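Local coordinates for 402AA LONG hypothetical molybdopterin biosynthesis MOEA protein (Pyrococcus horikoshii, PDB 1UZ5), which probably catalyses the insertion of molybdate into adenylyl-molybdopterin, a magnesium-dependent step that releases AMP and yields the molybdenum cofactor, at residues 188-193 with 228-233; 224-229 with 241-246; 269-274 with 290-295; 301-306 with 369-374. All blocks are in the same frame, centred on the assembly; numbering follows the deposited sequence.

Interaction 1 (188-193 with 228-233)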
loop_
_atom_site.group_PDB
_atom_site.type_symbol
_atom_site.label_atom_id
_atom_site.label_comp_id
_atom_site.label_asym_id
_atom_site.label_seq_id
_atom_site.Cartn_x
_atom_site.Cartn_y
_atom_site.Cartn_z
ATOM N N THR A 188 -2.602 26.360 -13.736
ATOM C CA THR A 188 -2.603 27.442 -14.723
ATOM C C THR A 188 -3.946 28.159 -14.832
ATOM O O THR A 188 -5.002 27.528 -14.859
ATOM C CB THR A 188 -2.224 26.927 -16.130
ATOM O OG1 THR A 188 -3.217 26.005 -16.590
ATOM C CG2 THR A 188 -0.872 26.233 -16.098
ATOM N N GLY A 189 -3.888 29.484 -14.899
ATOM C CA GLY A 189 -5.096 30.284 -15.010
ATOM C C GLY A 189 -4.843 31.701 -14.539
ATOM O O GLY A 189 -4.237 31.913 -13.485
ATOM N N ASN A 190 -5.305 32.680 -15.312
ATOM C CA ASN A 190 -5.107 34.076 -14.941
ATOM C C ASN A 190 -5.942 34.467 -13.730
ATOM O O ASN A 190 -5.669 35.474 -13.077
ATOM C CB ASN A 190 -5.441 34.998 -16.117
ATOM C CG ASN A 190 -4.542 34.762 -17.311
ATOM O OD1 ASN A 190 -3.329 34.576 -17.164
ATOM N ND2 ASN A 190 -5.126 34.777 -18.505
ATOM N N GLU A 191 -6.953 33.663 -13.416
ATOM C CA GLU A 191 -7.813 33.957 -12.271
ATOM C C GLU A 191 -7.318 33.313 -10.972
ATOM O O GLU A 191 -7.793 33.647 -9.886
ATOM C CB GLU A 191 -9.244 33.470 -12.545
ATOM C CG GLU A 191 -9.457 31.972 -12.331
ATOM C CD GLU A 191 -8.959 31.110 -13.481
ATOM O OE1 GLU A 191 -8.038 31.538 -14.211
ATOM O OE2 GLU A 191 -9.488 29.989 -13.646
ATOM N N ILE A 192 -6.354 32.404 -11.077
ATOM C CA ILE A 192 -5.865 31.697 -9.896
ATOM C C ILE A 192 -4.756 32.345 -9.076
ATOM O O ILE A 192 -3.785 32.856 -9.618
ATOM C CB ILE A 192 -5.400 30.270 -10.274
ATOM C CG1 ILE A 192 -6.551 29.518 -10.943
ATOM C CG2 ILE A 192 -4.946 29.513 -9.019
ATOM C CD1 ILE A 192 -6.169 28.156 -11.470
ATOM N N VAL A 193 -4.920 32.318 -7.754
ATOM C CA VAL A 193 -3.910 32.841 -6.837
ATOM C C VAL A 193 -3.714 31.816 -5.710
ATOM O O VAL A 193 -4.633 31.061 -5.374
ATOM C CB VAL A 193 -4.317 34.207 -6.223
ATOM C CG1 VAL A 193 -4.635 35.194 -7.336
ATOM C CG2 VAL A 193 -5.502 34.042 -5.290
ATOM N N VAL A 228 1.571 28.722 -9.300
ATOM C CA VAL A 228 0.585 29.104 -10.300
ATOM C C VAL A 228 1.198 29.780 -11.524
ATOM O O VAL A 228 2.003 30.693 -11.396
ATOM C CB VAL A 228 -0.450 30.074 -9.675
ATOM C CG1 VAL A 228 -1.418 30.576 -10.742
ATOM C CG2 VAL A 228 -1.200 29.372 -8.553
ATOM N N ALA A 229 0.802 29.338 -12.711
ATOM C CA ALA A 229 1.301 29.940 -13.944
ATOM C C ALA A 229 0.200 30.737 -14.661
ATOM O O ALA A 229 -0.933 30.267 -14.792
ATOM C CB ALA A 229 1.831 28.861 -14.875
ATOM N N ARG A 230 0.533 31.941 -15.119
ATOM C CA ARG A 230 -0.423 32.760 -15.861
ATOM C C ARG A 230 -0.693 32.023 -17.169
ATOM O O ARG A 230 0.140 31.240 -17.627
ATOM C CB ARG A 230 0.171 34.136 -16.166
ATOM C CG ARG A 230 0.316 35.049 -14.958
ATOM C CD ARG A 230 -1.000 35.732 -14.624
ATOM N NE ARG A 230 -1.427 36.638 -15.690
ATOM C CZ ARG A 230 -2.566 37.327 -15.680
ATOM N NH1 ARG A 230 -3.404 37.220 -14.657
ATOM N NH2 ARG A 230 -2.869 38.125 -16.696
ATOM N N ASP A 231 -1.849 32.267 -17.775
ATOM C CA ASP A 231 -2.176 31.596 -19.025
ATOM C C ASP A 231 -1.512 32.248 -20.242
ATOM O O ASP A 231 -2.192 32.728 -21.147
ATOM C CB ASP A 231 -3.695 31.549 -19.219
ATOM C CG ASP A 231 -4.106 30.674 -20.391
ATOM O OD1 ASP A 231 -3.688 29.498 -20.428
ATOM O OD2 ASP A 231 -4.849 31.156 -21.271
ATOM N N ASP A 232 -0.180 32.265 -20.255
ATOM C CA ASP A 232 0.568 32.829 -21.377
ATOM C C ASP A 232 1.888 32.074 -21.571
ATOM O O ASP A 232 2.365 31.394 -20.659
ATOM C CB ASP A 232 0.819 34.332 -21.169
ATOM C CG ASP A 232 1.815 34.620 -20.070
ATOM O OD1 ASP A 232 2.993 34.237 -20.217
ATOM O OD2 ASP A 232 1.421 35.238 -19.060
ATOM N N LYS A 233 2.470 32.194 -22.759
ATOM C CA LYS A 233 3.708 31.492 -23.084
ATOM C C LYS A 233 4.854 31.618 -22.086
ATOM O O LYS A 233 5.277 30.624 -21.500
ATOM C CB LYS A 233 4.214 31.909 -24.468
ATOM C CG LYS A 233 5.445 31.133 -24.909
ATOM C CD LYS A 233 5.967 31.584 -26.260
ATOM C CE LYS A 233 7.228 30.814 -26.635
ATOM N NZ LYS A 233 7.813 31.259 -27.933
#
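Asn-190 lays its side-chain amide across Arg-230 and Asp-231. Its CG is anti to the carbonyl carbon and beside the backbone N (chi1 -62°), which brings OD1 over the facing loop, where it accepts a hydrogen bond from Asp-231 N at 2.8 Å. That donor stands well above the carbonyl plane of the amide, away from a lone pair. The same OD1 hangs over the centre of one guanidinium face of Arg-230, 3.2 Å from its CZ, in a contact that is not a hydrogen bond to NE. The arginine gets there because its chain is bent at chi2 and chi3, folding the guanidinium back beneath Asn-190 with the two planes 38° apart. On the other branch of the amide, Asn-190 ND2 rests 3.6 Å from Asp-231 CB.

Deeper in, Gly-189 N donates to Ala-229 O at 3.1 Å, nearly along the C=O axis, prolonging the parallel strand pairing of Thr-188 with Ala-229. Thr-188 CG2 and Ala-229 CB share one sheet face at 4.0 Å, covered by Leu-236, while Thr-188 OG1 bonds to Ser-253 O. The chain then turns away in a type I turn from Gly-189 to Ile-192. At the end of the turn, Ile-192 CG2 meets Val-228 CG2 at 3.8 Å, and Val-228 CG1, anti to its own N, packs 3.5 Å from Ile-192 O.

Such loops, following the C-terminal ends of adjacent parallel strands 182-188 and 222-229, are where alpha/beta folds usually place binding sites, as may hold for this probable molybdopterin-binding domain.

Interaction 2 (224-229 with 241-246). With SO4 (sulfate ion), chain D.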
loop_
_atom_site.group_PDB
_atom_site.type_symbol
_atom_site.label_atom_id
_atom_site.label_comp_id
_atom_site.label_asym_id
_atom_site.label_seq_id
_atom_site.Cartn_x
_atom_site.Cartn_y
_atom_site.Cartn_z
ATOM N N ILE A 224 5.230 17.944 -5.418
ATOM C CA ILE A 224 5.932 19.206 -5.233
ATOM C C ILE A 224 5.162 20.292 -5.987
ATOM O O ILE A 224 5.100 20.279 -7.217
ATOM C CB ILE A 224 7.365 19.120 -5.774
ATOM C CG1 ILE A 224 8.103 17.968 -5.078
ATOM C CG2 ILE A 224 8.097 20.443 -5.530
ATOM C CD1 ILE A 224 9.464 17.656 -5.672
ATOM N N PHE A 225 4.570 21.223 -5.246
ATOM C CA PHE A 225 3.794 22.295 -5.860
ATOM C C PHE A 225 4.700 23.394 -6.403
ATOM O O PHE A 225 5.331 24.127 -5.644
ATOM C CB PHE A 225 2.799 22.878 -4.850
ATOM C CG PHE A 225 1.803 23.830 -5.459
ATOM C CD1 PHE A 225 1.189 23.533 -6.674
ATOM C CD2 PHE A 225 1.471 25.018 -4.814
ATOM C CE1 PHE A 225 0.259 24.409 -7.245
ATOM C CE2 PHE A 225 0.542 25.900 -5.374
ATOM C CZ PHE A 225 -0.064 25.592 -6.592
ATOM N N MET A 226 4.757 23.493 -7.726
ATOM C CA MET A 226 5.584 24.490 -8.398
ATOM C C MET A 226 4.968 25.885 -8.353
ATOM O O MET A 226 5.658 26.883 -8.549
ATOM C CB MET A 226 5.801 24.087 -9.854
ATOM C CG MET A 226 6.481 22.740 -10.023
ATOM S SD MET A 226 8.006 22.678 -9.079
ATOM C CE MET A 226 8.974 23.942 -9.924
ATOM N N GLY A 227 3.666 25.954 -8.103
ATOM C CA GLY A 227 3.008 27.246 -8.051
ATOM C C GLY A 227 2.002 27.474 -9.166
ATOM O O GLY A 227 1.627 26.555 -9.896
ATOM N N VAL A 228 1.571 28.722 -9.300
ATOM C CA VAL A 228 0.585 29.104 -10.300
ATOM C C VAL A 228 1.198 29.780 -11.524
ATOM O O VAL A 228 2.003 30.693 -11.396
ATOM C CB VAL A 228 -0.450 30.074 -9.675
ATOM C CG1 VAL A 228 -1.418 30.576 -10.742
ATOM C CG2 VAL A 228 -1.200 29.372 -8.553
ATOM N N ALA A 229 0.802 29.338 -12.711
ATOM C CA ALA A 229 1.301 29.940 -13.944
ATOM C C ALA A 229 0.200 30.737 -14.661
ATOM O O ALA A 229 -0.933 30.267 -14.792
ATOM C CB ALA A 229 1.831 28.861 -14.875
ATOM N N GLU A 241 9.664 24.448 -17.259
ATOM C CA GLU A 241 11.093 24.163 -17.295
ATOM C C GLU A 241 11.617 23.837 -15.901
ATOM O O GLU A 241 12.428 22.928 -15.738
ATOM C CB GLU A 241 11.860 25.350 -17.877
ATOM C CG GLU A 241 11.890 25.373 -19.396
ATOM C CD GLU A 241 12.530 26.633 -19.939
ATOM O OE1 GLU A 241 13.624 26.998 -19.459
ATOM O OE2 GLU A 241 11.941 27.254 -20.848
ATOM N N LYS A 242 11.153 24.578 -14.898
ATOM C CA LYS A 242 11.575 24.338 -13.522
ATOM C C LYS A 242 10.995 23.017 -13.025
ATOM O O LYS A 242 11.666 22.246 -12.344
ATOM C CB LYS A 242 11.117 25.479 -12.614
ATOM C CG LYS A 242 11.731 26.826 -12.961
ATOM C CD LYS A 242 11.331 27.905 -11.964
ATOM C CE LYS A 242 11.969 29.240 -12.321
ATOM N NZ LYS A 242 11.659 30.297 -11.321
ATOM N N ALA A 243 9.741 22.762 -13.380
ATOM C CA ALA A 243 9.063 21.537 -12.984
ATOM C C ALA A 243 9.806 20.317 -13.522
ATOM O O ALA A 243 10.031 19.348 -12.800
ATOM C CB ALA A 243 7.627 21.548 -13.504
ATOM N N VAL A 244 10.181 20.378 -14.797
ATOM C CA VAL A 244 10.895 19.287 -15.450
ATOM C C VAL A 244 12.211 18.959 -14.748
ATOM O O VAL A 244 12.657 17.813 -14.757
ATOM C CB VAL A 244 11.190 19.628 -16.934
ATOM C CG1 VAL A 244 12.110 18.585 -17.543
ATOM C CG2 VAL A 244 9.890 19.691 -17.718
ATOM N N ASN A 245 12.829 19.965 -14.140
ATOM C CA ASN A 245 14.090 19.765 -13.444
ATOM C C ASN A 245 13.959 19.179 -12.046
ATOM O O ASN A 245 14.856 18.474 -11.587
ATOM C CB ASN A 245 14.865 21.079 -13.363
ATOM C CG ASN A 245 15.890 21.218 -14.473
ATOM O OD1 ASN A 245 15.553 21.188 -15.658
ATOM N ND2 ASN A 245 17.153 21.368 -14.092
ATOM N N VAL A 246 12.850 19.462 -11.367
ATOM C CA VAL A 246 12.664 18.957 -10.010
ATOM C C VAL A 246 11.912 17.638 -9.917
ATOM O O VAL A 246 12.069 16.907 -8.942
ATOM C CB VAL A 246 11.935 19.986 -9.119
ATOM C CG1 VAL A 246 12.720 21.284 -9.080
ATOM C CG2 VAL A 246 10.531 20.222 -9.633
HETATM S S SO4 D . 4.135 21.444 -1.345
HETATM O O1 SO4 D . 3.388 20.039 -1.605
HETATM O O2 SO4 D . 5.167 21.508 -2.366
HETATM O O3 SO4 D . 3.270 22.428 -1.418
HETATM O O4 SO4 D . 4.757 21.260 -0.064
#
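Next to Met-226, which meets the helix at Ala-243 and Val-246, the ring of Phe-225 points to the other side of the strand. One face of that ring has the backbone N of Gly-227 over its centre, 3.7 Å above the plane; a CG anti to the backbone N (chi1 -170°) swings the ring along the strand over this peptide. Ser-187 and Asp-206 also touch the Phe-225 side chain. A sulfate, probably from the crystallisation liquor, lies beside its CB rather than on the ring, and Phe-225 N donates to sulfate O2 at 3.0 Å in a nearly straight bond; Arg-210 also bonds the ion.

Toward helix 241-246 the contact is apolar. The bends of Met-226 at chi2 and chi3 carry SD and CE up to the helix, between Lys-242 and Val-246. Its CG lies 3.9 Å from Ala-243 CB, and its CE settles 3.8 Å from Lys-242 CB. Met-226 SD meets Val-246 CG2 tip to tip at 3.6 Å. Replacing Met-226 with an alanine would probably open a gap between strand and helix and leave Val-246 CG2 without its sulfur partner.

The axes of segments 224-229 and 241-246 run antiparallel (179°), 9.5 Å apart at their closest. They are the first strand and the helix of a beta-alpha-beta crossover: strand 222-229 feeds helix 233-246, which leads to parallel strand 249-253, with strand 182-188 lying between the two in the sheet.

Interaction 3 (269-274 with 290-295)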
loop_
_atom_site.group_PDB
_atom_site.type_symbol
_atom_site.label_atom_id
_atom_site.label_comp_id
_atom_site.label_asym_id
_atom_site.label_seq_id
_atom_site.Cartn_x
_atom_site.Cartn_y
_atom_site.Cartn_z
ATOM N N GLU A 269 5.056 21.155 -26.841
ATOM C CA GLU A 269 5.514 20.809 -28.181
ATOM C C GLU A 269 6.890 21.394 -28.483
ATOM O O GLU A 269 7.710 20.758 -29.149
ATOM C CB GLU A 269 4.508 21.305 -29.224
ATOM C CG GLU A 269 4.830 20.875 -30.640
ATOM C CD GLU A 269 4.751 19.372 -30.820
ATOM O OE1 GLU A 269 3.632 18.823 -30.733
ATOM O OE2 GLU A 269 5.806 18.741 -31.040
ATOM N N GLU A 270 7.149 22.602 -27.993
ATOM C CA GLU A 270 8.432 23.246 -28.239
ATOM C C GLU A 270 9.525 22.863 -27.248
ATOM O O GLU A 270 10.708 23.065 -27.521
ATOM C CB GLU A 270 8.266 24.768 -28.263
ATOM C CG GLU A 270 7.776 25.382 -26.971
ATOM C CD GLU A 270 7.562 26.880 -27.099
ATOM O OE1 GLU A 270 6.711 27.291 -27.918
ATOM O OE2 GLU A 270 8.245 27.646 -26.385
ATOM N N LEU A 271 9.137 22.322 -26.096
ATOM C CA LEU A 271 10.118 21.909 -25.097
ATOM C C LEU A 271 10.416 20.423 -25.262
ATOM O O LEU A 271 11.461 19.931 -24.828
ATOM C CB LEU A 271 9.598 22.173 -23.682
ATOM C CG LEU A 271 9.606 23.618 -23.185
ATOM C CD1 LEU A 271 9.012 23.679 -21.786
ATOM C CD2 LEU A 271 11.031 24.147 -23.174
ATOM N N GLY A 272 9.490 19.714 -25.898
ATOM C CA GLY A 272 9.664 18.290 -26.108
ATOM C C GLY A 272 8.737 17.742 -27.172
ATOM O O GLY A 272 8.743 18.210 -28.307
ATOM N N GLU A 273 7.933 16.752 -26.804
ATOM C CA GLU A 273 7.004 16.136 -27.742
ATOM C C GLU A 273 5.643 15.868 -27.115
ATOM O O GLU A 273 5.543 15.545 -25.934
ATOM C CB GLU A 273 7.585 14.820 -28.267
ATOM C CG GLU A 273 6.629 14.027 -29.151
ATOM C CD GLU A 273 7.273 12.783 -29.744
ATOM O OE1 GLU A 273 8.273 12.926 -30.482
ATOM O OE2 GLU A 273 6.782 11.665 -29.473
ATOM N N VAL A 274 4.595 16.010 -27.920
ATOM C CA VAL A 274 3.238 15.766 -27.461
ATOM C C VAL A 274 2.767 14.447 -28.051
ATOM O O VAL A 274 2.500 14.356 -29.248
ATOM C CB VAL A 274 2.269 16.886 -27.914
ATOM C CG1 VAL A 274 0.837 16.501 -27.587
ATOM C CG2 VAL A 274 2.622 18.194 -27.222
ATOM N N GLY A 290 2.618 14.353 -22.895
ATOM C CA GLY A 290 3.847 14.509 -23.643
ATOM C C GLY A 290 5.073 14.074 -22.866
ATOM O O GLY A 290 4.973 13.469 -21.792
ATOM N N VAL A 291 6.240 14.388 -23.416
ATOM C CA VAL A 291 7.507 14.040 -22.794
ATOM C C VAL A 291 8.515 15.153 -23.025
ATOM O O VAL A 291 8.704 15.610 -24.153
ATOM C CB VAL A 291 8.077 12.722 -23.378
ATOM C CG1 VAL A 291 9.398 12.380 -22.706
ATOM C CG2 VAL A 291 7.075 11.589 -23.189
ATOM N N ILE A 292 9.140 15.602 -21.944
ATOM C CA ILE A 292 10.151 16.646 -22.002
ATOM C C ILE A 292 11.368 16.113 -21.252
ATOM O O ILE A 292 11.271 15.745 -20.078
ATOM C CB ILE A 292 9.676 17.943 -21.321
ATOM C CG1 ILE A 292 8.432 18.486 -22.035
ATOM C CG2 ILE A 292 10.795 18.974 -21.338
ATOM C CD1 ILE A 292 7.863 19.748 -21.408
ATOM N N LYS A 293 12.505 16.063 -21.938
ATOM C CA LYS A 293 13.735 15.555 -21.346
ATOM C C LYS A 293 13.484 14.210 -20.673
ATOM O O LYS A 293 13.844 14.006 -19.516
ATOM C CB LYS A 293 14.294 16.556 -20.335
ATOM C CG LYS A 293 14.747 17.858 -20.969
ATOM C CD LYS A 293 15.439 18.760 -19.962
ATOM C CE LYS A 293 15.985 20.008 -20.637
ATOM N NZ LYS A 293 16.711 20.892 -19.684
ATOM N N GLY A 294 12.844 13.308 -21.413
ATOM C CA GLY A 294 12.553 11.977 -20.909
ATOM C C GLY A 294 11.530 11.866 -19.795
ATOM O O GLY A 294 11.235 10.763 -19.338
ATOM N N LYS A 295 10.969 12.987 -19.360
ATOM C CA LYS A 295 9.991 12.954 -18.278
ATOM C C LYS A 295 8.553 13.148 -18.746
ATOM O O LYS A 295 8.255 14.072 -19.500
ATOM C CB LYS A 295 10.358 14.012 -17.239
ATOM C CG LYS A 295 11.778 13.838 -16.731
ATOM C CD LYS A 295 12.166 14.886 -15.722
ATOM C CE LYS A 295 13.564 14.620 -15.203
ATOM N NZ LYS A 295 13.975 15.642 -14.216
HETATM O O HOH W 1 12.445 16.975 -24.782
#
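Glu-273 and Val-291 exchange two backbone hydrogen bonds: Glu-273 N to Val-291 O at 3.0 Å, and Val-291 N to Glu-273 O at 2.9 Å, the latter in the carbonyl plane. They form an antiparallel hydrogen-bonded pair at the edge of the mixed sheet, where strand 273-277 lies outermost, beside 288-292. The neighbouring non-hydrogen-bonded pair, Val-274 with Gly-290, brings the chains close enough for Gly-290 CA to lie 3.0 Å from Glu-273 O; a CB on that glycine would collide with the same oxygen. At the other end a type I' turn from Ile-292 to Lys-295 joins strand 288-292 to strand 295-300 in a tight hairpin, with Ile-292 and Lys-295 bonded both ways through their backbones. One water ties the turn to the helix terminus, donating to Leu-271 O at 3.1 Å and accepting from Lys-293 N.

Outside this polar frame, Ile-292 packs against the last turn of helix 263-271. Its CG1 lies beside the backbone N (chi1 -61°) and its CG2 anti to it, so that both branches face Leu-271, with Ile-292 CD1 3.7 Å from Leu-271 CB. A serine in place of Ile-292 would probably deprive Leu-271 CB of the CD1 methyl packed on it and open a gap beneath Ile-240 and Val-244 of helix 233-246, which also touch this isoleucine. Its other branch, Ile-292 CG2, approaches Leu-271 O at 3.7 Å.

Interaction 4 (301-306 with 369-374)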
loop_
_atom_site.group_PDB
_atom_site.type_symbol
_atom_site.label_atom_id
_atom_site.label_comp_id
_atom_site.label_asym_id
_atom_site.label_seq_id
_atom_site.Cartn_x
_atom_site.Cartn_y
_atom_site.Cartn_z
ATOM N N PRO A 301 -7.586 18.767 -17.156
ATOM C CA PRO A 301 -8.657 19.767 -17.082
ATOM C C PRO A 301 -8.600 20.567 -15.781
ATOM O O PRO A 301 -8.110 20.076 -14.760
ATOM C CB PRO A 301 -9.928 18.924 -17.157
ATOM C CG PRO A 301 -9.504 17.725 -17.945
ATOM C CD PRO A 301 -8.147 17.419 -17.360
ATOM N N GLY A 302 -9.113 21.792 -15.822
ATOM C CA GLY A 302 -9.123 22.636 -14.641
ATOM C C GLY A 302 -10.312 22.389 -13.726
ATOM O O GLY A 302 -10.254 22.698 -12.537
ATOM N N TYR A 303 -11.400 21.849 -14.271
ATOM C CA TYR A 303 -12.581 21.561 -13.459
ATOM C C TYR A 303 -12.184 20.462 -12.467
ATOM O O TYR A 303 -11.813 19.366 -12.874
ATOM C CB TYR A 303 -13.732 21.070 -14.338
ATOM C CG TYR A 303 -15.056 21.023 -13.615
ATOM C CD1 TYR A 303 -15.640 22.192 -13.122
ATOM C CD2 TYR A 303 -15.718 19.817 -13.403
ATOM C CE1 TYR A 303 -16.847 22.163 -12.434
ATOM C CE2 TYR A 303 -16.932 19.776 -12.713
ATOM C CZ TYR A 303 -17.486 20.954 -12.230
ATOM O OH TYR A 303 -18.664 20.928 -11.522
ATOM N N PRO A 304 -12.268 20.745 -11.155
ATOM C CA PRO A 304 -11.917 19.817 -10.070
ATOM C C PRO A 304 -12.210 18.324 -10.252
ATOM O O PRO A 304 -11.288 17.512 -10.214
ATOM C CB PRO A 304 -12.632 20.422 -8.867
ATOM C CG PRO A 304 -12.464 21.891 -9.128
ATOM C CD PRO A 304 -12.835 21.988 -10.603
ATOM N N THR A 305 -13.474 17.951 -10.442
ATOM C CA THR A 305 -13.815 16.538 -10.616
ATOM C C THR A 305 -13.260 15.942 -11.910
ATOM O O THR A 305 -13.031 14.734 -11.996
ATOM C CB THR A 305 -15.342 16.309 -10.597
ATOM O OG1 THR A 305 -15.939 16.965 -11.720
ATOM C CG2 THR A 305 -15.948 16.856 -9.315
ATOM N N SER A 306 -13.055 16.785 -12.920
ATOM C CA SER A 306 -12.520 16.324 -14.199
ATOM C C SER A 306 -11.018 16.100 -14.066
ATOM O O SER A 306 -10.462 15.171 -14.654
ATOM C CB SER A 306 -12.795 17.354 -15.299
ATOM O OG SER A 306 -14.186 17.572 -15.439
ATOM N N VAL A 369 -16.504 23.163 -6.351
ATOM C CA VAL A 369 -15.913 22.670 -5.113
ATOM C C VAL A 369 -16.771 21.607 -4.429
ATOM O O VAL A 369 -16.266 20.554 -4.035
ATOM C CB VAL A 369 -15.635 23.838 -4.151
ATOM C CG1 VAL A 369 -14.967 23.329 -2.887
ATOM C CG2 VAL A 369 -14.733 24.860 -4.845
ATOM N N THR A 370 -18.068 21.870 -4.305
ATOM C CA THR A 370 -18.979 20.919 -3.679
ATOM C C THR A 370 -18.963 19.592 -4.438
ATOM O O THR A 370 -19.050 18.524 -3.835
ATOM C CB THR A 370 -20.424 21.485 -3.642
ATOM O OG1 THR A 370 -20.478 22.589 -2.727
ATOM C CG2 THR A 370 -21.414 20.424 -3.199
ATOM N N SER A 371 -18.844 19.667 -5.762
ATOM C CA SER A 371 -18.805 18.468 -6.598
ATOM C C SER A 371 -17.548 17.671 -6.283
ATOM O O SER A 371 -17.571 16.442 -6.202
ATOM C CB SER A 371 -18.803 18.854 -8.082
ATOM O OG SER A 371 -20.007 19.509 -8.435
ATOM N N PHE A 372 -16.445 18.392 -6.121
ATOM C CA PHE A 372 -15.161 17.792 -5.801
ATOM C C PHE A 372 -15.283 17.055 -4.469
ATOM O O PHE A 372 -14.871 15.902 -4.340
ATOM C CB PHE A 372 -14.111 18.897 -5.704
ATOM C CG PHE A 372 -12.795 18.448 -5.137
ATOM C CD1 PHE A 372 -11.878 17.763 -5.923
ATOM C CD2 PHE A 372 -12.457 18.755 -3.823
ATOM C CE1 PHE A 372 -10.633 17.394 -5.412
ATOM C CE2 PHE A 372 -11.214 18.391 -3.298
ATOM C CZ PHE A 372 -10.301 17.709 -4.101
ATOM N N ILE A 373 -15.863 17.732 -3.484
ATOM C CA ILE A 373 -16.047 17.156 -2.161
ATOM C C ILE A 373 -16.912 15.899 -2.195
ATOM O O ILE A 373 -16.585 14.912 -1.545
ATOM C CB ILE A 373 -16.701 18.171 -1.196
ATOM C CG1 ILE A 373 -15.758 19.353 -0.961
ATOM C CG2 ILE A 373 -17.050 17.488 0.125
ATOM C CD1 ILE A 373 -14.405 18.961 -0.387
ATOM N N ASP A 374 -18.001 15.936 -2.959
ATOM C CA ASP A 374 -18.929 14.804 -3.052
ATOM C C ASP A 374 -18.500 13.621 -3.923
ATOM O O ASP A 374 -19.001 12.510 -3.747
ATOM C CB ASP A 374 -20.300 15.281 -3.553
ATOM C CG ASP A 374 -20.927 16.316 -2.645
ATOM O OD1 ASP A 374 -20.679 16.273 -1.421
ATOM O OD2 ASP A 374 -21.682 17.166 -3.157
#
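Thr-305 pushes its methyl against the backbone of helix 368-374, with CG2 3.5 Å from Ser-371 C and 3.6 Å from Phe-372 N. The contact is a helix-to-helix junction between the start of helix 304-322, in the probable molybdopterin-binding domain, and a short helix of the C-terminal domain IV. No hydrogen bond crosses it. The threonine offers carbon rather than oxygen because its CG2 is anti to the carbonyl carbon, while OG1 stands between the backbone N and that carbon (chi1 64°). Beside it, Pro-304 CB touches Phe-372 CB at 3.8 Å, and the same proline carbon approaches the phenylalanine ring obliquely. A looser direct contact lies at the margin of the junction, where the phenol of Tyr-303 extends to leave its OH 3.7 Å from Ser-371 OG.

A second shell surrounds these groups. Tyr-303 occupies the N-cap position of helix 304-322, and Pro-304, the first residue of that helix, also packs on Ile-207, Asn-208 and Ala-368. The Phe-372 side chain reaches Ala-211 of helix 208-219. Ser-371 turns its hydroxyl to its own domain, where OG is hydrogen-bonded to Gly-367 O and Ser-366 OG.

Interactions 1, 2 and 3 belong to one mixed sheet and its covering helices, whereas interaction 4, the most buried, joins that domain to the C-terminal one. Strand 222-229 serves both interactions 1 and 2: its C-terminal end leads into a polar, partly exposed loop contact, while its middle gives an apolar surface contact with helix 233-246. Interaction 3 lies at the opposite edge of the sheet and rests mainly on backbone bonds; it meets the same helix, where Lys-295 NZ probably bonds Val-244 O and Val-244 CG2 packs on Ile-292 CG2. Interaction 4 touches none of the others and, like interaction 2, has no hydrogen bond between its segments.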